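Local coordinates for protein CocE/NonD family hydrolase (Staphylococcus aureus, PDB 3IB3) that probably hydrolyses ester or amide bonds as an alpha/beta-hydrolase of the CocE/NonD family, and here holds palmitic acid in its pocket, at residues A[57-62]-A[118-123]; A[167-172]-A[297-302]; A[260-265]-A[285-290]; A[451-456]-A[494-499]. All coordinates share one frame; numbering follows the deposited sequence.

Contact 1 (A[57-62]-A[118-123])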
loop_
_atom_site.group_PDB
_atom_site.type_symbol
_atom_site.label_atom_id
_atom_site.label_comp_id
_atom_site.label_asym_id
_atom_site.label_seq_id
_atom_site.Cartn_x
_atom_site.Cartn_y
_atom_site.Cartn_z
ATOM N N ASN A 57 0.515 16.901 19.038
ATOM C CA ASN A 57 1.805 17.558 19.271
ATOM C C ASN A 57 2.067 18.596 18.152
ATOM O O ASN A 57 1.698 18.376 17.000
ATOM C CB ASN A 57 2.935 16.550 19.371
ATOM C CG ASN A 57 2.815 15.610 20.595
ATOM O OD1 ASN A 57 2.127 15.894 21.557
ATOM N ND2 ASN A 57 3.495 14.484 20.523
ATOM N N ILE A 58 2.649 19.741 18.505
ATOM C CA ILE A 58 2.962 20.778 17.551
ATOM C C ILE A 58 4.441 21.056 17.646
ATOM O O ILE A 58 4.922 21.347 18.714
ATOM C CB ILE A 58 2.200 22.102 17.847
ATOM C CG1 ILE A 58 0.707 21.948 17.671
ATOM C CG2 ILE A 58 2.693 23.226 16.949
ATOM C CD1 ILE A 58 -0.128 23.050 18.480
ATOM N N PHE A 59 5.170 20.898 16.539
ATOM C CA PHE A 59 6.590 21.225 16.473
ATOM C C PHE A 59 6.737 22.426 15.572
ATOM O O PHE A 59 6.257 22.420 14.467
ATOM C CB PHE A 59 7.408 20.080 15.885
ATOM C CG PHE A 59 7.356 18.808 16.693
ATOM C CD1 PHE A 59 8.318 18.530 17.628
ATOM C CD2 PHE A 59 6.359 17.881 16.473
ATOM C CE1 PHE A 59 8.275 17.348 18.354
ATOM C CE2 PHE A 59 6.309 16.690 17.206
ATOM C CZ PHE A 59 7.270 16.435 18.136
ATOM N N ARG A 60 7.449 23.440 16.030
ATOM C CA ARG A 60 7.521 24.686 15.274
ATOM C C ARG A 60 8.821 25.446 15.488
ATOM O O ARG A 60 9.465 25.338 16.551
ATOM C CB ARG A 60 6.329 25.575 15.618
ATOM C CG ARG A 60 6.183 26.039 17.073
ATOM C CD ARG A 60 4.839 26.906 17.207
ATOM N NE ARG A 60 4.521 27.401 18.563
ATOM C CZ ARG A 60 5.166 28.388 19.202
ATOM N NH1 ARG A 60 6.209 29.025 18.651
ATOM N NH2 ARG A 60 4.790 28.730 20.429
ATOM N N PRO A 61 9.175 26.281 14.510
ATOM C CA PRO A 61 10.415 26.967 14.640
ATOM C C PRO A 61 10.349 27.911 15.832
ATOM O O PRO A 61 9.273 28.443 16.154
ATOM C CB PRO A 61 10.552 27.691 13.283
ATOM C CG PRO A 61 9.551 27.064 12.385
ATOM C CD PRO A 61 8.458 26.719 13.302
ATOM N N ASN A 62 11.465 28.078 16.530
ATOM C CA ASN A 62 11.479 28.977 17.665
ATOM C C ASN A 62 11.736 30.359 17.109
ATOM O O ASN A 62 12.782 30.983 17.361
ATOM C CB ASN A 62 12.517 28.539 18.688
ATOM C CG ASN A 62 12.651 29.480 19.846
ATOM O OD1 ASN A 62 11.673 30.083 20.340
ATOM N ND2 ASN A 62 13.882 29.611 20.316
ATOM N N TYR A 118 8.979 24.825 8.320
ATOM C CA TYR A 118 7.639 24.258 8.358
ATOM C C TYR A 118 7.259 24.034 9.823
ATOM O O TYR A 118 8.121 23.791 10.659
ATOM C CB TYR A 118 7.568 22.921 7.672
ATOM C CG TYR A 118 7.663 22.963 6.168
ATOM C CD1 TYR A 118 6.522 22.956 5.374
ATOM C CD2 TYR A 118 8.901 23.000 5.547
ATOM C CE1 TYR A 118 6.610 23.008 4.007
ATOM C CE2 TYR A 118 9.007 23.059 4.169
ATOM C CZ TYR A 118 7.870 23.075 3.420
ATOM O OH TYR A 118 7.991 23.133 2.084
ATOM N N VAL A 119 5.968 24.127 10.123
ATOM C CA VAL A 119 5.419 23.534 11.338
ATOM C C VAL A 119 5.052 22.048 11.040
ATOM O O VAL A 119 4.618 21.709 9.932
ATOM C CB VAL A 119 4.175 24.279 11.793
ATOM C CG1 VAL A 119 3.402 23.433 12.831
ATOM C CG2 VAL A 119 4.542 25.701 12.272
ATOM N N VAL A 120 5.249 21.176 12.025
ATOM C CA VAL A 120 4.804 19.775 11.935
ATOM C C VAL A 120 3.719 19.540 13.016
ATOM O O VAL A 120 3.904 19.866 14.167
ATOM C CB VAL A 120 5.993 18.764 12.034
ATOM C CG1 VAL A 120 5.534 17.301 12.238
ATOM C CG2 VAL A 120 6.846 18.838 10.791
ATOM N N VAL A 121 2.577 18.997 12.603
ATOM C CA VAL A 121 1.501 18.658 13.530
ATOM C C VAL A 121 1.396 17.175 13.517
ATOM O O VAL A 121 1.347 16.586 12.465
ATOM C CB VAL A 121 0.144 19.290 13.161
ATOM C CG1 VAL A 121 -0.949 18.829 14.128
ATOM C CG2 VAL A 121 0.281 20.793 13.255
ATOM N N LYS A 122 1.391 16.574 14.695
ATOM C CA LYS A 122 1.207 15.142 14.822
ATOM C C LYS A 122 -0.113 14.914 15.507
ATOM O O LYS A 122 -0.290 15.352 16.616
ATOM C CB LYS A 122 2.387 14.546 15.635
ATOM C CG LYS A 122 2.467 12.979 15.671
ATOM C CD LYS A 122 2.114 12.279 14.338
ATOM C CE LYS A 122 1.854 10.782 14.533
ATOM N NZ LYS A 122 1.345 10.161 13.295
ATOM N N VAL A 123 -1.067 14.274 14.830
ATOM C CA VAL A 123 -2.443 14.192 15.363
ATOM C C VAL A 123 -2.755 12.787 15.857
ATOM O O VAL A 123 -2.561 11.837 15.111
ATOM C CB VAL A 123 -3.459 14.593 14.310
ATOM C CG1 VAL A 123 -4.905 14.418 14.845
ATOM C CG2 VAL A 123 -3.196 16.019 13.817
#

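Contact 2 (A[167-172]-A[297-302]). With PLM (palmitic acid), chain E.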
loop_
_atom_site.group_PDB
_atom_site.type_symbol
_atom_site.label_atom_id
_atom_site.label_comp_id
_atom_site.label_asym_id
_atom_site.label_seq_id
_atom_site.Cartn_x
_atom_site.Cartn_y
_atom_site.Cartn_z
ATOM N N GLY A 167 2.892 11.186 5.040
ATOM C CA GLY A 167 3.242 10.030 5.829
ATOM C C GLY A 167 2.792 8.707 5.214
ATOM O O GLY A 167 2.154 8.661 4.200
ATOM N N VAL A 168 3.087 7.644 5.945
ATOM C CA VAL A 168 3.191 6.279 5.424
ATOM C C VAL A 168 2.106 5.348 6.019
ATOM O O VAL A 168 1.683 5.506 7.160
ATOM C CB VAL A 168 4.600 5.680 5.744
ATOM C CG1 VAL A 168 4.716 4.196 5.200
ATOM C CG2 VAL A 168 5.706 6.554 5.163
ATOM N N SER A 169 1.714 4.345 5.260
ATOM C CA SER A 169 0.782 3.313 5.732
ATOM C C SER A 169 -0.490 3.934 6.320
ATOM O O SER A 169 -1.125 4.714 5.616
ATOM C CB SER A 169 1.455 2.316 6.675
ATOM O OG SER A 169 0.525 1.297 6.995
ATOM N N TYR A 170 -0.876 3.605 7.566
ATOM C CA TYR A 170 -2.067 4.239 8.209
ATOM C C TYR A 170 -2.040 5.752 7.953
ATOM O O TYR A 170 -3.046 6.349 7.740
ATOM C CB TYR A 170 -2.054 4.024 9.713
ATOM C CG TYR A 170 -3.360 4.204 10.423
ATOM C CD1 TYR A 170 -3.937 3.124 11.115
ATOM C CD2 TYR A 170 -4.036 5.430 10.461
ATOM C CE1 TYR A 170 -5.134 3.228 11.765
ATOM C CE2 TYR A 170 -5.264 5.534 11.158
ATOM C CZ TYR A 170 -5.775 4.419 11.831
ATOM O OH TYR A 170 -6.982 4.451 12.504
ATOM N N LEU A 171 -0.857 6.350 7.970
ATOM C CA LEU A 171 -0.696 7.792 7.786
ATOM C C LEU A 171 -0.909 8.249 6.334
ATOM O O LEU A 171 -1.099 9.461 6.065
ATOM C CB LEU A 171 0.631 8.257 8.375
ATOM C CG LEU A 171 0.908 8.043 9.870
ATOM C CD1 LEU A 171 0.769 6.544 10.265
ATOM C CD2 LEU A 171 2.295 8.512 10.231
ATOM N N ALA A 172 -1.025 7.268 5.430
ATOM C CA ALA A 172 -1.419 7.451 4.016
ATOM C C ALA A 172 -2.900 7.166 3.768
ATOM O O ALA A 172 -3.571 7.939 3.039
ATOM C CB ALA A 172 -0.551 6.545 3.090
ATOM N N ARG A 297 11.826 -1.248 -3.565
ATOM C CA ARG A 297 12.667 -1.359 -2.390
ATOM C C ARG A 297 11.783 -1.450 -1.155
ATOM O O ARG A 297 10.589 -1.776 -1.247
ATOM C CB ARG A 297 13.611 -0.152 -2.324
ATOM C CG ARG A 297 14.313 0.176 -3.628
ATOM C CD ARG A 297 15.148 -0.952 -4.110
ATOM N NE ARG A 297 15.525 -0.802 -5.529
ATOM C CZ ARG A 297 16.667 -0.265 -5.980
ATOM N NH1 ARG A 297 17.591 0.215 -5.145
ATOM N NH2 ARG A 297 16.873 -0.188 -7.296
ATOM N N LYS A 298 12.336 -1.196 0.012
ATOM C CA LYS A 298 11.535 -1.261 1.230
ATOM C C LYS A 298 10.818 0.068 1.593
ATOM O O LYS A 298 11.321 1.191 1.342
ATOM C CB LYS A 298 12.368 -1.770 2.404
ATOM C CG LYS A 298 13.033 -3.205 2.211
ATOM C CD LYS A 298 14.364 -3.300 3.031
ATOM C CE LYS A 298 15.204 -4.591 2.862
ATOM N NZ LYS A 298 14.336 -5.823 3.028
ATOM N N GLU A 299 9.667 -0.117 2.252
ATOM C CA GLU A 299 8.683 0.913 2.618
ATOM C C GLU A 299 9.133 2.104 3.446
ATOM O O GLU A 299 9.207 3.203 2.904
ATOM C CB GLU A 299 7.536 0.203 3.341
ATOM C CG GLU A 299 6.267 1.009 3.572
ATOM C CD GLU A 299 5.275 0.199 4.296
ATOM O OE1 GLU A 299 5.402 -1.035 4.278
ATOM O OE2 GLU A 299 4.388 0.772 4.929
ATOM N N TRP A 300 9.372 1.913 4.761
ATOM C CA TRP A 300 9.756 3.019 5.587
ATOM C C TRP A 300 11.135 3.494 5.165
ATOM O O TRP A 300 11.354 4.693 5.079
ATOM C CB TRP A 300 9.716 2.688 7.078
ATOM C CG TRP A 300 8.334 2.582 7.522
ATOM C CD1 TRP A 300 7.469 3.615 7.768
ATOM C CD2 TRP A 300 7.589 1.383 7.686
ATOM N NE1 TRP A 300 6.230 3.120 8.099
ATOM C CE2 TRP A 300 6.283 1.751 8.062
ATOM C CE3 TRP A 300 7.908 0.026 7.589
ATOM C CZ2 TRP A 300 5.288 0.802 8.343
ATOM C CZ3 TRP A 300 6.922 -0.901 7.882
ATOM C CH2 TRP A 300 5.622 -0.497 8.240
ATOM N N GLU A 301 12.039 2.547 4.897
ATOM C CA GLU A 301 13.357 2.836 4.334
ATOM C C GLU A 301 13.322 3.881 3.209
ATOM O O GLU A 301 14.105 4.826 3.211
ATOM C CB GLU A 301 14.009 1.552 3.823
ATOM C CG GLU A 301 15.372 1.758 3.258
ATOM C CD GLU A 301 15.992 0.499 2.789
ATOM O OE1 GLU A 301 16.511 -0.254 3.652
ATOM O OE2 GLU A 301 16.003 0.278 1.553
ATOM N N SER A 302 12.397 3.757 2.277
ATOM C CA SER A 302 12.436 4.630 1.113
ATOM C C SER A 302 11.800 5.995 1.402
ATOM O O SER A 302 12.191 6.996 0.815
ATOM C CB SER A 302 11.718 3.993 -0.063
ATOM O OG SER A 302 12.423 2.869 -0.523
HETATM C C1 PLM E . 1.567 -0.495 9.733
HETATM O O1 PLM E . 2.089 -1.108 8.760
HETATM O O2 PLM E . 0.683 0.389 9.504
HETATM C C2 PLM E . 2.014 -0.837 11.143
HETATM C C3 PLM E . 2.908 -2.066 11.202
HETATM O O HOH W 1 3.554 4.306 9.032
#

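Contact 3 (A[260-265]-A[285-290])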
loop_
_atom_site.group_PDB
_atom_site.type_symbol
_atom_site.label_atom_id
_atom_site.label_comp_id
_atom_site.label_asym_id
_atom_site.label_seq_id
_atom_site.Cartn_x
_atom_site.Cartn_y
_atom_site.Cartn_z
ATOM N N THR A 260 -7.161 17.603 -4.572
ATOM C CA THR A 260 -5.957 18.238 -3.974
ATOM C C THR A 260 -4.706 17.906 -4.778
ATOM O O THR A 260 -4.621 16.811 -5.301
ATOM C CB THR A 260 -5.710 17.636 -2.580
ATOM O OG1 THR A 260 -6.863 17.832 -1.776
ATOM C CG2 THR A 260 -4.454 18.224 -1.863
ATOM N N PRO A 261 -3.715 18.807 -4.840
ATOM C CA PRO A 261 -2.486 18.386 -5.538
ATOM C C PRO A 261 -1.813 17.201 -4.863
ATOM O O PRO A 261 -1.640 17.232 -3.639
ATOM C CB PRO A 261 -1.609 19.617 -5.445
ATOM C CG PRO A 261 -2.568 20.727 -5.499
ATOM C CD PRO A 261 -3.756 20.276 -4.678
ATOM N N LEU A 262 -1.406 16.205 -5.671
ATOM C CA LEU A 262 -1.144 14.848 -5.220
ATOM C C LEU A 262 0.252 14.338 -5.620
ATOM O O LEU A 262 0.648 14.435 -6.795
ATOM C CB LEU A 262 -2.216 13.930 -5.804
ATOM C CG LEU A 262 -2.129 12.406 -5.644
ATOM C CD1 LEU A 262 -1.953 12.003 -4.189
ATOM C CD2 LEU A 262 -3.409 11.819 -6.295
ATOM N N LEU A 263 1.006 13.896 -4.607
ATOM C CA LEU A 263 2.207 13.099 -4.749
ATOM C C LEU A 263 2.007 11.705 -4.120
ATOM O O LEU A 263 1.906 11.543 -2.916
ATOM C CB LEU A 263 3.436 13.797 -4.131
ATOM C CG LEU A 263 4.757 13.031 -4.219
ATOM C CD1 LEU A 263 5.197 12.708 -5.663
ATOM C CD2 LEU A 263 5.773 13.831 -3.518
ATOM N N THR A 264 1.954 10.690 -4.949
ATOM C CA THR A 264 1.708 9.356 -4.487
ATOM C C THR A 264 3.006 8.567 -4.553
ATOM O O THR A 264 3.792 8.709 -5.486
ATOM C CB THR A 264 0.656 8.699 -5.393
ATOM O OG1 THR A 264 -0.497 9.513 -5.376
ATOM C CG2 THR A 264 0.286 7.317 -4.904
ATOM N N CYS A 265 3.236 7.735 -3.548
ATOM C CA CYS A 265 4.181 6.686 -3.679
ATOM C C CYS A 265 3.434 5.383 -3.671
ATOM O O CYS A 265 2.713 5.109 -2.739
ATOM C CB CYS A 265 5.164 6.665 -2.539
ATOM S SG CYS A 265 6.304 5.279 -2.745
ATOM N N ALA A 285 -7.955 9.747 -8.651
ATOM C CA ALA A 285 -8.027 11.087 -8.118
ATOM C C ALA A 285 -8.343 12.054 -9.254
ATOM O O ALA A 285 -7.845 11.896 -10.366
ATOM C CB ALA A 285 -6.688 11.483 -7.396
ATOM N N ALA A 286 -9.227 13.008 -8.982
ATOM C CA ALA A 286 -9.575 14.032 -9.961
ATOM C C ALA A 286 -8.529 15.142 -9.997
ATOM O O ALA A 286 -8.579 15.990 -10.879
ATOM C CB ALA A 286 -10.967 14.602 -9.665
ATOM N N SER A 287 -7.590 15.132 -9.040
ATOM C CA SER A 287 -6.505 16.115 -8.977
ATOM C C SER A 287 -5.949 16.468 -10.367
ATOM O O SER A 287 -5.439 15.606 -11.077
ATOM C CB SER A 287 -5.375 15.608 -8.051
ATOM O OG SER A 287 -5.870 15.251 -6.760
ATOM N N GLU A 288 -6.069 17.726 -10.770
ATOM C CA GLU A 288 -5.485 18.151 -12.032
ATOM C C GLU A 288 -3.963 18.082 -11.986
ATOM O O GLU A 288 -3.350 17.916 -13.021
ATOM C CB GLU A 288 -5.926 19.597 -12.390
ATOM C CG GLU A 288 -7.414 19.711 -12.693
ATOM C CD GLU A 288 -7.778 20.929 -13.493
ATOM O OE1 GLU A 288 -7.578 22.060 -12.977
ATOM O OE2 GLU A 288 -8.272 20.760 -14.644
ATOM N N GLU A 289 -3.368 18.242 -10.799
ATOM C CA GLU A 289 -1.904 18.149 -10.595
ATOM C C GLU A 289 -1.502 16.910 -9.750
ATOM O O GLU A 289 -1.626 16.900 -8.516
ATOM C CB GLU A 289 -1.421 19.430 -9.932
ATOM C CG GLU A 289 -1.942 20.678 -10.632
ATOM C CD GLU A 289 -1.513 21.969 -9.958
ATOM O OE1 GLU A 289 -2.275 22.470 -9.119
ATOM O OE2 GLU A 289 -0.399 22.476 -10.246
ATOM N N LYS A 290 -1.034 15.847 -10.388
ATOM C CA LYS A 290 -0.711 14.636 -9.628
ATOM C C LYS A 290 0.516 13.933 -10.158
ATOM O O LYS A 290 0.780 13.923 -11.379
ATOM C CB LYS A 290 -1.919 13.672 -9.551
ATOM C CG LYS A 290 -2.447 13.221 -10.898
ATOM C CD LYS A 290 -3.592 12.282 -10.706
ATOM C CE LYS A 290 -4.384 12.084 -11.995
ATOM N NZ LYS A 290 -5.246 10.881 -11.799
#

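Contact 4 (A[451-456]-A[494-499])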
loop_
_atom_site.group_PDB
_atom_site.type_symbol
_atom_site.label_atom_id
_atom_site.label_comp_id
_atom_site.label_asym_id
_atom_site.label_seq_id
_atom_site.Cartn_x
_atom_site.Cartn_y
_atom_site.Cartn_z
ATOM N N GLN A 451 8.537 -12.757 -5.009
ATOM C CA GLN A 451 8.417 -13.072 -6.442
ATOM C C GLN A 451 8.111 -11.781 -7.204
ATOM O O GLN A 451 8.292 -10.685 -6.635
ATOM C CB GLN A 451 7.373 -14.175 -6.618
ATOM C CG GLN A 451 5.962 -13.852 -6.163
ATOM C CD GLN A 451 5.053 -15.099 -6.160
ATOM O OE1 GLN A 451 5.528 -16.204 -6.380
ATOM N NE2 GLN A 451 3.740 -14.901 -5.954
ATOM N N VAL A 452 7.653 -11.881 -8.466
ATOM C CA VAL A 452 7.406 -10.684 -9.287
ATOM C C VAL A 452 6.030 -10.045 -8.995
ATOM O O VAL A 452 5.907 -8.847 -8.690
ATOM C CB VAL A 452 7.452 -10.985 -10.813
ATOM C CG1 VAL A 452 7.182 -9.705 -11.591
ATOM C CG2 VAL A 452 8.738 -11.591 -11.248
ATOM N N ALA A 453 4.981 -10.835 -9.113
ATOM C CA ALA A 453 3.645 -10.323 -8.871
ATOM C C ALA A 453 2.847 -11.426 -8.208
ATOM O O ALA A 453 3.199 -12.616 -8.326
ATOM C CB ALA A 453 2.998 -9.860 -10.163
ATOM N N THR A 454 1.800 -11.049 -7.478
ATOM C CA THR A 454 0.923 -12.014 -6.764
ATOM C C THR A 454 -0.532 -11.569 -6.876
ATOM O O THR A 454 -0.813 -10.354 -6.972
ATOM C CB THR A 454 1.284 -12.118 -5.284
ATOM O OG1 THR A 454 2.702 -12.230 -5.157
ATOM C CG2 THR A 454 0.608 -13.307 -4.623
ATOM N N GLY A 455 -1.439 -12.553 -6.892
ATOM C CA GLY A 455 -2.855 -12.302 -6.890
ATOM C C GLY A 455 -3.702 -13.497 -6.460
ATOM O O GLY A 455 -3.213 -14.634 -6.455
ATOM N N TRP A 456 -4.958 -13.236 -6.128
ATOM C CA TRP A 456 -5.813 -14.225 -5.488
ATOM C C TRP A 456 -7.246 -14.165 -6.020
ATOM O O TRP A 456 -7.730 -13.105 -6.473
ATOM C CB TRP A 456 -5.889 -14.006 -3.963
ATOM C CG TRP A 456 -4.616 -14.023 -3.185
ATOM C CD1 TRP A 456 -4.100 -15.083 -2.477
ATOM C CD2 TRP A 456 -3.691 -12.918 -2.974
ATOM N NE1 TRP A 456 -2.919 -14.707 -1.871
ATOM C CE2 TRP A 456 -2.669 -13.388 -2.114
ATOM C CE3 TRP A 456 -3.659 -11.590 -3.394
ATOM C CZ2 TRP A 456 -1.556 -12.576 -1.714
ATOM C CZ3 TRP A 456 -2.603 -10.756 -2.952
ATOM C CH2 TRP A 456 -1.561 -11.268 -2.117
ATOM N N ILE A 494 -7.984 -13.491 -12.875
ATOM C CA ILE A 494 -7.270 -13.169 -11.622
ATOM C C ILE A 494 -6.393 -11.957 -11.814
ATOM O O ILE A 494 -5.625 -11.892 -12.782
ATOM C CB ILE A 494 -6.308 -14.300 -11.177
ATOM C CG1 ILE A 494 -7.044 -15.548 -10.793
ATOM C CG2 ILE A 494 -5.401 -13.862 -9.937
ATOM C CD1 ILE A 494 -6.051 -16.719 -10.600
ATOM N N GLU A 495 -6.522 -11.003 -10.889
ATOM C CA GLU A 495 -5.760 -9.758 -10.891
ATOM C C GLU A 495 -4.402 -9.998 -10.302
ATOM O O GLU A 495 -4.293 -10.215 -9.111
ATOM C CB GLU A 495 -6.487 -8.716 -10.016
ATOM C CG GLU A 495 -5.840 -7.349 -9.862
ATOM C CD GLU A 495 -6.711 -6.420 -8.991
ATOM O OE1 GLU A 495 -7.662 -6.925 -8.352
ATOM O OE2 GLU A 495 -6.480 -5.207 -8.972
ATOM N N LEU A 496 -3.374 -10.010 -11.119
ATOM C CA LEU A 496 -2.006 -9.981 -10.582
ATOM C C LEU A 496 -1.708 -8.533 -10.306
ATOM O O LEU A 496 -1.943 -7.677 -11.170
ATOM C CB LEU A 496 -0.981 -10.530 -11.551
ATOM C CG LEU A 496 -0.804 -12.053 -11.680
ATOM C CD1 LEU A 496 -0.402 -12.745 -10.357
ATOM C CD2 LEU A 496 -2.034 -12.650 -12.268
ATOM N N LEU A 497 -1.238 -8.252 -9.096
ATOM C CA LEU A 497 -1.117 -6.872 -8.648
ATOM C C LEU A 497 0.007 -6.144 -9.386
ATOM O O LEU A 497 0.919 -6.772 -9.937
ATOM C CB LEU A 497 -0.957 -6.802 -7.121
ATOM C CG LEU A 497 -2.263 -7.179 -6.414
ATOM C CD1 LEU A 497 -2.075 -7.450 -4.956
ATOM C CD2 LEU A 497 -3.246 -6.109 -6.621
ATOM N N PRO A 498 -0.099 -4.812 -9.471
ATOM C CA PRO A 498 0.892 -4.075 -10.271
ATOM C C PRO A 498 2.358 -4.376 -9.938
ATOM O O PRO A 498 2.737 -4.471 -8.758
ATOM C CB PRO A 498 0.525 -2.592 -9.984
ATOM C CG PRO A 498 -0.978 -2.624 -9.732
ATOM C CD PRO A 498 -1.247 -3.955 -9.060
ATOM N N SER A 499 3.167 -4.549 -10.994
ATOM C CA SER A 499 4.574 -4.869 -10.887
ATOM C C SER A 499 5.340 -4.281 -12.066
ATOM O O SER A 499 4.759 -4.051 -13.142
ATOM C CB SER A 499 4.793 -6.392 -10.861
ATOM O OG SER A 499 4.404 -7.023 -12.083
HETATM O O HOH W 2 -5.660 -10.496 -6.748
HETATM O O HOH W 3 -8.320 -11.450 -8.459
#

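Contact 1 (A[57-62]-A[118-123])
Phe59 and Val120 form a hydrogen-bonded pair of an antiparallel beta arrangement, set in the mixed sheet of the alpha/beta-hydrolase domain where strand 53-60 runs beside strand 119-124. Phe59 N meets Val120 O at 2.9 Å in a nearly straight bond (179°), and Val120 N returns one to Phe59 O. The Phe59 ring turns its edge to the neighbouring strand, CD2 lying 3.9 Å from Val120 O, close to the ring plane. Asn57 and Lys122 repeat the exchange, Lys122 N lying 2.9 Å from Asn57 O, with the non-hydrogen-bonded pair Ile58 and Val121 between. Beta-branched Ile58 and Val121 suit this extended backbone and share one face of the sheet. Val119 uses both methyls: CG1, anti to the backbone N (chi1 165°), sits 4.2 Å from Ile58 CG2, while CG2 packs 3.8 Å from Arg60 CB and also touches the ring of Pro61.

Beyond this shell, helix 110-113 covers the face of Phe59 and Val120, Pro110 against Phe59 and Trp113 against Val120. The polar ends on that face are satisfied: the Asn57 amide bonds Lys78 through OD1 and Asp79 through ND2, and Lys122 NZ makes a salt bridge with Asp74 OD2.

Contact 2 (A[167-172]-A[297-302])
Val168 swings CG1 anti to its own N (chi1 179°) and brings that methyl against both the Glu299 carboxylate and the Trp300 indole, while Glu299, extended along its whole side chain, brings OE2 to within 3.5 Å of Val168 CG1. Val168 CG1 also lies 3.4 Å from Trp300 NE1, oblique to the ring. The turn just after Val168 has the form of the nucleophile elbow of alpha/beta-hydrolases. Strand 162-168 ends, Ser169 adopts the unusual backbone of phi 52° and psi -126°, and helix 170-179 begins at once. Gly167, with no side chain, lets the tight turn close beside Leu171 CB. The elbow presents the Ser169 side chain toward segment 297-302 and the ligand, and its hydroxyl bonds both His274 and the bound palmitic acid, with Ser169 OG 2.7 Å from PLM O2; this is consistent with the serine being the nucleophile. The fatty acid is also hydrogen-bonded to Tyr76 OH.

Helix 299-303 supplies the other wall. Lys298 stands at its N-cap, and Lys298 O takes bonds from Ser302 OG and Ser302 N on opposite faces of its carbonyl plane, which secures the first turn. Glu299 OE2 lies 3.5 Å above one face of the Trp300 indole, toward its rim. The broad indole serves two partners at its edge. PLM O1 lies near its plane, 3.6 Å from Trp300 CH2, and a water in that plane links the two segments, donating to Val168 O at 2.9 Å and accepting from Trp300 NE1 at 3.1 Å.

Contact 3 (A[260-265]-A[285-290])
Leu262 and Lys290 face each other as a parallel pair, at the start of two neighbouring strands of the central sheet. Strand 262-267, helix 275-284 and strand 290-295 make a beta-alpha-beta crossover, and this contact lies where the chain leaves the helix and begins the second strand.

Two hydrogen bonds join the segments. Leu262 N donates to Glu289 O at 2.9 Å (N-H...O 162°), nearly along the C=O axis. The Ser287 hydroxyl donates to Thr260 O; its apparent length of 2.5 Å is unusually short and should be read with caution. Serine is apt here because its short side chain, with OG beside its own N (chi1 -54°), is brought to Thr260 O. Weaker CH...O contacts run each way, from Pro261 CA to Glu289 O and, at 3.1 Å, from Lys290 CA to Leu262 O.

Among apolar contacts, the closest is Leu262 CD2 against Ala285 CB, 3.5 Å apart, a tight fit that the small alanine permits. Leu262 CB also lies 3.8 Å from Lys290 CB, the two side chains passing at a slant.

The charged groups find their polar partners away from 260-265. Glu289 runs alongside Pro261, with the carboxylate oxygen Glu289 OE1 4.0 Å from the ring carbon Pro261 CG, while its OE2 has Lys328 and Tyr319. Lys290 NZ donates to Ala285 O and Phe282 O and rests on the Phe282 ring as a cation-pi pair. Carbonyls at the helix's end thus probably help to stabilise the positive lysine, tying the helix terminus to the strand that follows it.

Contact 4 (A[451-456]-A[494-499])
Leu496 turns CD1 onto the backbone of the facing strand, 3.6 Å from Gly455 N and 3.7 Å from Thr454 C. Gly455 suits this meeting: having no side chain, it lets the strands close to 4.4 Å between the CA atoms of Gly455 and Leu496, and Gly455 CA makes a CH...O contact with Glu495 O. In Leu497, CG anti to the carbonyl carbon and beside N places CG 3.5 Å from Thr454 O and lets CD1 meet the indole edge, 3.9 Å from Trp456 CZ3 and near the ring plane. One face of that indole carries Thr454 CG2.

The strands belong to different sheets of the C-terminal beta-sandwich domain, whose galactose-binding-like clan is known for jelly rolls, and their directions differ by 149°. They share one direct hydrogen bond, Leu497 N to Thr454 O at 3.0 Å, with the donor 40° out of the carbonyl plane. Farther along, two waters bridge them: one accepts from Trp456 N and donates to Glu495 O, the other donates to Trp456 O and accepts from Glu495 N.

At the other end Val452 and Ala453 form a classic beta bulge opposite Ile429. Ser499 holds OG between N and the carbonyl carbon (chi1 65°), which lays this small polar atom 3.7 Å from Ala453 CB and 3.9 Å from Val452 CG1.

How the contacts relate
Contacts 1, 2 and 3 all reach the central sheet of the hydrolase domain, whereas contact 4 lies in the C-terminal domain, its centre about 40 Å from that of contact 1. Contact 2 holds the palmitic acid. Contact 1, about 20 Å away between centres, still touches contact 2: Lys122 NZ packs 3.6 Å from Leu171 CD2, and the Lys122 side chain is about 11 Å from the ligand. Contact 3 comes within about 6 Å of contact 2 at the nearest atoms. Helix 275-284 follows closely on His274, the partner of Ser169; it leads into contact 3, and its Asn275 and Arg276 touch Leu497 of contact 4.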